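Side-chain contacts in peptide amidase (Stenotrophomonas maltophilia, PDB 1M22), which is a peptide amidase of the amidase signature family and probably hydrolyses carboxamides, releasing ammonia from substrates such as peptides ending in an amide: residues Y328-G333 against R346-L351; I352-N355 against Q361-G364; R287-L292 against L457-L462. All blocks are in the same frame, centred on the assembly; numbering follows the deposited sequence.

Contact 1 (Y328-G333 against R346-L351); sequences YEFKAG and RSLADL
A chi1 of -180° points the L348 side chain from the first turn of helix 348-357 to the flank of helix 319-340. There it meets two successive residues, F330 and K331, whose first torsions are also extended. The two methyl branches divide the work. CD1 lies 3.9 Å from F330 CE2, oblique to the ring, and the two side chains cross at about a right angle. CD2 is turned toward the root of the lysine, 4.1 Å from K331 CB, and it also brushes the phenylalanine ring. The lysine thus contributes hydrocarbon here, while its fully extended chain carries NZ away to a hydrogen bond with the carbonyl O of D375. F330 also meets the ring of F136 and the side chains of L371 and A374, so the leucine joins a larger apolar cluster.

Polar bonds fix the helix start from which L348 reaches out. S347 is the N-cap: its OG accepts from D350 N at 3.1 Å, with an N-H...O angle of 149°. D350 OD2 in turn uses its anti lone pair to accept from R346 N, while E335 of helix 319-340 takes the L348 N-H. The contact is a worked example of helix-to-helix packing next to a serine N-cap, in the helical layer of the amidase fold, with the side chains of F330 and active-site S165 about 11 Å apart.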
# COMPACT_ATOMS: atom_id res chain seq x y z
N TYR A 328 0.42 2.68 21.93
CA TYR A 328 -0.82 2.42 22.64
C TYR A 328 -1.85 1.71 21.78
O TYR A 328 -2.47 0.73 22.20
CB TYR A 328 -1.43 3.72 23.16
CG TYR A 328 -0.82 4.25 24.44
CD1 TYR A 328 0.42 4.87 24.43
CD2 TYR A 328 -1.50 4.13 25.65
CE1 TYR A 328 0.98 5.38 25.61
CE2 TYR A 328 -0.95 4.64 26.83
CZ TYR A 328 0.28 5.26 26.80
OH TYR A 328 0.82 5.77 27.96
N GLU A 329 -2.04 2.20 20.56
CA GLU A 329 -3.03 1.61 19.67
C GLU A 329 -2.64 0.22 19.19
O GLU A 329 -3.51 -0.62 18.95
CB GLU A 329 -3.30 2.55 18.50
CG GLU A 329 -3.94 3.87 18.96
CD GLU A 329 -4.36 4.78 17.82
OE1 GLU A 329 -4.28 4.35 16.64
OE2 GLU A 329 -4.77 5.92 18.10
N PHE A 330 -1.35 -0.04 19.07
CA PHE A 330 -0.90 -1.36 18.62
C PHE A 330 -1.27 -2.43 19.65
O PHE A 330 -1.82 -3.47 19.30
CB PHE A 330 0.62 -1.37 18.40
CG PHE A 330 1.17 -2.73 18.04
CD1 PHE A 330 0.86 -3.33 16.82
CD2 PHE A 330 2.00 -3.41 18.93
CE1 PHE A 330 1.36 -4.59 16.50
CE2 PHE A 330 2.50 -4.67 18.62
CZ PHE A 330 2.18 -5.26 17.41
N LYS A 331 -1.00 -2.17 20.93
CA LYS A 331 -1.35 -3.16 21.94
C LYS A 331 -2.86 -3.38 21.98
O LYS A 331 -3.33 -4.51 21.93
CB LYS A 331 -0.87 -2.74 23.33
CG LYS A 331 -1.20 -3.78 24.39
CD LYS A 331 -0.77 -3.36 25.78
CE LYS A 331 -1.05 -4.45 26.78
NZ LYS A 331 -0.59 -4.08 28.15
N ALA A 332 -3.61 -2.29 22.06
CA ALA A 332 -5.06 -2.38 22.12
C ALA A 332 -5.65 -3.06 20.88
O ALA A 332 -6.46 -3.98 21.00
CB ALA A 332 -5.67 -0.99 22.29
N GLY A 333 -5.22 -2.61 19.71
CA GLY A 333 -5.73 -3.17 18.47
C GLY A 333 -5.35 -4.61 18.21
O GLY A 333 -6.18 -5.42 17.80
N ARG A 346 -3.18 -14.89 22.37
CA ARG A 346 -4.24 -14.14 23.02
C ARG A 346 -3.81 -12.76 23.50
O ARG A 346 -4.65 -11.90 23.79
CB ARG A 346 -4.79 -14.94 24.21
CG ARG A 346 -5.33 -16.31 23.83
CD ARG A 346 -5.53 -17.19 25.06
NE ARG A 346 -6.50 -16.63 26.00
CZ ARG A 346 -7.79 -16.43 25.73
NH1 ARG A 346 -8.27 -16.74 24.53
NH2 ARG A 346 -8.59 -15.91 26.65
N SER A 347 -2.51 -12.53 23.57
CA SER A 347 -2.01 -11.24 24.04
C SER A 347 -0.67 -10.89 23.41
O SER A 347 -0.02 -11.73 22.79
CB SER A 347 -1.84 -11.27 25.55
OG SER A 347 -0.80 -12.17 25.91
N LEU A 348 -0.28 -9.64 23.57
CA LEU A 348 0.99 -9.18 23.05
C LEU A 348 2.09 -9.89 23.84
O LEU A 348 3.14 -10.21 23.31
CB LEU A 348 1.10 -7.66 23.20
CG LEU A 348 2.36 -6.97 22.70
CD1 LEU A 348 2.76 -7.49 21.32
CD2 LEU A 348 2.12 -5.47 22.65
N ALA A 349 1.82 -10.14 25.12
CA ALA A 349 2.78 -10.84 25.97
C ALA A 349 3.05 -12.24 25.41
O ALA A 349 4.19 -12.72 25.44
CB ALA A 349 2.26 -10.94 27.40
N ASP A 350 2.01 -12.90 24.90
CA ASP A 350 2.17 -14.23 24.32
C ASP A 350 3.08 -14.18 23.10
O ASP A 350 3.89 -15.08 22.88
CB ASP A 350 0.83 -14.83 23.88
CG ASP A 350 -0.12 -15.08 25.03
OD1 ASP A 350 0.36 -15.42 26.14
OD2 ASP A 350 -1.34 -14.96 24.82
N LEU A 351 2.94 -13.13 22.30
CA LEU A 351 3.76 -12.97 21.10
C LEU A 351 5.22 -12.75 21.49
O LEU A 351 6.13 -13.36 20.91
CB LEU A 351 3.26 -11.80 20.25
CG LEU A 351 4.11 -11.42 19.04
CD1 LEU A 351 4.26 -12.61 18.11
CD2 LEU A 351 3.47 -10.25 18.31

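Contact 2 (I352-N355 against Q361-G364); sequences IAFN and QELG
N355, near the end of helix 348-357, meets E362, the last residue of the short helix 359-362, and L363 just after it, closing a tight corner between two consecutive short helices. The CA atoms of N355 and E362 come within 5.7 Å of each other. The asparagine uses its carbonyl branch: N355 OD1 rests 3.4 Å from E362 CG and 3.6 Å from E362 CD, lying against the aliphatic part of the glutamate and the carbon of its carboxylate. The glutamate chain is folded at chi2 (-73°), which turns the carboxylate back beside the amide, the two planes 49° apart. F354 presents its ring edge to this pair; E362 OE2 lies near the ring plane, 4.2 Å from F354 CE1, and N355 OD1 is also at the edge.

Just after the helix, L363 leaves helical geometry and lays its methyl groups along the asparagine, CD1 3.6 Å from N355 O and CD2 4.1 Å from N355 CB. The amide nitrogen of Q368 is bonded to I352 O, and R137 takes the carbonyl O of E362. The F354 ring stacks on that of H358.

N355 OD1 rests against the carbons of E362 rather than its oxygens, and neither group offers the other a donor. The polar ends are satisfied by partners outside the two segments: an acceptor, Q368 OE1, for N355 ND2, and a donor, L101 N, for E362 OE2. The contact itself is therefore one of shape and van der Waals fit. With E362 OE1 also close to the carboxylate of E132, a raised pKa, perhaps with one proton shared by the two acids, would be plausible.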
# COMPACT_ATOMS: atom_id res chain seq x y z
N ILE A 352 5.44 -11.88 22.47
CA ILE A 352 6.79 -11.59 22.94
C ILE A 352 7.44 -12.88 23.46
O ILE A 352 8.61 -13.15 23.18
CB ILE A 352 6.76 -10.53 24.06
CG1 ILE A 352 6.33 -9.18 23.46
CG2 ILE A 352 8.13 -10.42 24.73
CD1 ILE A 352 6.04 -8.11 24.49
N ALA A 353 6.66 -13.68 24.19
CA ALA A 353 7.16 -14.93 24.73
C ALA A 353 7.46 -15.92 23.60
O ALA A 353 8.45 -16.65 23.65
CB ALA A 353 6.14 -15.53 25.69
N PHE A 354 6.61 -15.93 22.58
CA PHE A 354 6.81 -16.83 21.45
C PHE A 354 8.12 -16.54 20.73
O PHE A 354 8.90 -17.45 20.44
CB PHE A 354 5.65 -16.73 20.45
CG PHE A 354 5.85 -17.53 19.19
CD1 PHE A 354 6.63 -17.04 18.15
CD2 PHE A 354 5.30 -18.80 19.07
CE1 PHE A 354 6.84 -17.79 16.99
CE2 PHE A 354 5.51 -19.57 17.92
CZ PHE A 354 6.28 -19.06 16.88
N ASN A 355 8.38 -15.27 20.44
CA ASN A 355 9.60 -14.90 19.75
C ASN A 355 10.84 -15.26 20.57
O ASN A 355 11.86 -15.65 20.01
CB ASN A 355 9.62 -13.41 19.41
CG ASN A 355 8.59 -13.04 18.36
OD1 ASN A 355 8.27 -13.85 17.48
ND2 ASN A 355 8.08 -11.82 18.43
N GLN A 361 14.88 -18.38 15.07
CA GLN A 361 14.19 -18.10 13.82
C GLN A 361 13.59 -16.71 13.73
O GLN A 361 13.44 -16.16 12.64
CB GLN A 361 13.07 -19.13 13.59
CG GLN A 361 13.52 -20.58 13.47
CD GLN A 361 14.03 -21.14 14.78
OE1 GLN A 361 13.38 -21.01 15.82
NE2 GLN A 361 15.19 -21.79 14.73
N GLU A 362 13.24 -16.13 14.88
CA GLU A 362 12.60 -14.82 14.91
C GLU A 362 13.45 -13.61 15.28
O GLU A 362 13.25 -12.52 14.74
CB GLU A 362 11.40 -14.86 15.86
CG GLU A 362 10.21 -15.67 15.36
CD GLU A 362 9.45 -14.99 14.24
OE1 GLU A 362 9.86 -13.88 13.83
OE2 GLU A 362 8.44 -15.56 13.78
N LEU A 363 14.40 -13.79 16.19
CA LEU A 363 15.22 -12.67 16.65
C LEU A 363 16.69 -12.73 16.26
O LEU A 363 17.55 -12.22 16.99
CB LEU A 363 15.09 -12.55 18.17
CG LEU A 363 13.65 -12.55 18.71
CD1 LEU A 363 13.67 -12.57 20.23
CD2 LEU A 363 12.90 -11.34 18.19
N GLY A 364 16.99 -13.33 15.11
CA GLY A 364 18.36 -13.44 14.67
C GLY A 364 18.93 -12.21 13.96
O GLY A 364 20.13 -11.96 14.03

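Contact 3 (R287-L292 against L457-L462); sequences RGMPPL and LPVGLL
V459 is held by its backbone to M451 and G452 of the adjoining antiparallel strand, and these bonds hold the strand that presents the V459 side chain to M289 and L292. The valine has CG1 anti to its backbone N (chi1 174°), which spreads its two methyl groups toward different residues of the helix. CG1 receives the end of the methionine, with M289 SD 3.6 Å away and M289 CE at 3.8 Å. Two bends, at chi2 and chi3, curl the thioether toward the strand, so that a side chain that does not start out in that direction still reaches it with its end. CG2 belongs to L292, whose CD1 methyl sits 4.1 Å from V459 CG2 and equally far from V459 CB. Both side chains cross the valine at a slant.

Helix 289-302 links the neighbouring parallel strands 275-279 and 306-310 in a beta-alpha-beta crossover at one end of the mixed sheet. Its first turn extends over strand 457-464, two places in from 275-279, with M289 and V459 CA atoms 8.5 Å apart. The same cover includes strand 446-454, where M451 and I454 touch L292 and I454 also touches V459. Just before the helix, G288 has a positive phi (87°), a backbone turn that leads into M289. R287 NH2 forms a salt bridge with D455 OD2, and D455 sits in the hairpin turn that joins strands 446-454 and 457-464.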
# COMPACT_ATOMS: atom_id res chain seq x y z
N ARG A 287 20.77 13.26 -4.34
CA ARG A 287 21.59 12.98 -5.52
C ARG A 287 20.80 12.44 -6.71
O ARG A 287 20.20 11.37 -6.63
CB ARG A 287 22.71 12.00 -5.16
CG ARG A 287 23.73 11.79 -6.27
CD ARG A 287 24.76 10.74 -5.89
NE ARG A 287 24.18 9.40 -5.78
CZ ARG A 287 23.65 8.73 -6.80
NH1 ARG A 287 23.62 9.26 -8.01
NH2 ARG A 287 23.14 7.52 -6.60
N GLY A 288 20.81 13.19 -7.81
CA GLY A 288 20.11 12.78 -9.02
C GLY A 288 18.66 13.20 -9.09
O GLY A 288 18.01 13.03 -10.12
N MET A 289 18.14 13.76 -8.00
CA MET A 289 16.74 14.18 -7.94
C MET A 289 16.37 15.48 -8.66
O MET A 289 15.33 15.56 -9.31
CB MET A 289 16.29 14.26 -6.48
CG MET A 289 14.77 14.33 -6.29
SD MET A 289 13.92 12.79 -6.73
CE MET A 289 14.25 11.81 -5.27
N PRO A 290 17.21 16.53 -8.55
CA PRO A 290 16.88 17.80 -9.21
C PRO A 290 16.30 17.72 -10.63
O PRO A 290 15.27 18.32 -10.90
CB PRO A 290 18.20 18.56 -9.15
CG PRO A 290 18.75 18.13 -7.83
CD PRO A 290 18.51 16.63 -7.85
N PRO A 291 16.96 16.99 -11.54
CA PRO A 291 16.45 16.90 -12.91
C PRO A 291 15.06 16.27 -13.00
O PRO A 291 14.22 16.69 -13.79
CB PRO A 291 17.50 16.05 -13.62
CG PRO A 291 18.75 16.31 -12.83
CD PRO A 291 18.25 16.29 -11.42
N LEU A 292 14.83 15.25 -12.18
CA LEU A 292 13.55 14.56 -12.18
C LEU A 292 12.41 15.41 -11.65
O LEU A 292 11.36 15.51 -12.29
CB LEU A 292 13.64 13.27 -11.37
CG LEU A 292 14.57 12.19 -11.93
CD1 LEU A 292 14.58 11.00 -11.00
CD2 LEU A 292 14.11 11.78 -13.33
N LEU A 457 17.22 2.87 -10.68
CA LEU A 457 16.30 2.60 -9.58
C LEU A 457 15.14 3.59 -9.62
O LEU A 457 15.35 4.80 -9.72
CB LEU A 457 17.05 2.68 -8.25
CG LEU A 457 18.22 1.68 -8.12
CD1 LEU A 457 18.97 1.94 -6.83
CD2 LEU A 457 17.69 0.26 -8.17
N PRO A 458 13.89 3.10 -9.53
CA PRO A 458 12.71 3.96 -9.56
C PRO A 458 12.58 5.05 -8.51
O PRO A 458 12.97 4.87 -7.35
CB PRO A 458 11.55 2.97 -9.46
CG PRO A 458 12.10 1.72 -10.06
CD PRO A 458 13.50 1.68 -9.49
N VAL A 459 11.99 6.16 -8.94
CA VAL A 459 11.70 7.30 -8.09
C VAL A 459 10.25 7.68 -8.39
O VAL A 459 9.81 7.61 -9.54
CB VAL A 459 12.61 8.51 -8.41
CG1 VAL A 459 12.18 9.72 -7.60
CG2 VAL A 459 14.06 8.16 -8.09
N GLY A 460 9.51 8.08 -7.36
CA GLY A 460 8.12 8.44 -7.57
C GLY A 460 7.77 9.87 -7.18
O GLY A 460 8.50 10.53 -6.44
N LEU A 461 6.65 10.34 -7.73
CA LEU A 461 6.13 11.67 -7.45
C LEU A 461 4.92 11.46 -6.53
O LEU A 461 3.95 10.77 -6.89
CB LEU A 461 5.69 12.37 -8.73
CG LEU A 461 5.10 13.77 -8.56
CD1 LEU A 461 6.16 14.71 -8.01
CD2 LEU A 461 4.58 14.26 -9.90
N LEU A 462 4.98 12.07 -5.35
CA LEU A 462 3.93 11.95 -4.36
C LEU A 462 2.91 13.08 -4.43
O LEU A 462 3.28 14.25 -4.58
CB LEU A 462 4.54 11.95 -2.96
CG LEU A 462 3.58 11.86 -1.77
CD1 LEU A 462 3.06 10.44 -1.65
CD2 LEU A 462 4.31 12.26 -0.50

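Contacts 1 and 2 run in series along the chain and share helix 348-357: its first turn packs on helix 319-340, its later residues meet the turn after helix 359-362. Their centres are 15 Å apart, in the helical periphery. The centre of contact 3 is 38 Å from theirs, and this contact joins residues far apart in sequence across the face of the large mixed sheet. Contacts 1 and 3 are buried and apolar, an aromatic ring and a lysine stem serving in one, a thioether in the other. Contact 2, only partly buried, instead brings amide, carboxylate and leucine together and relies on outside partners for its polar groups.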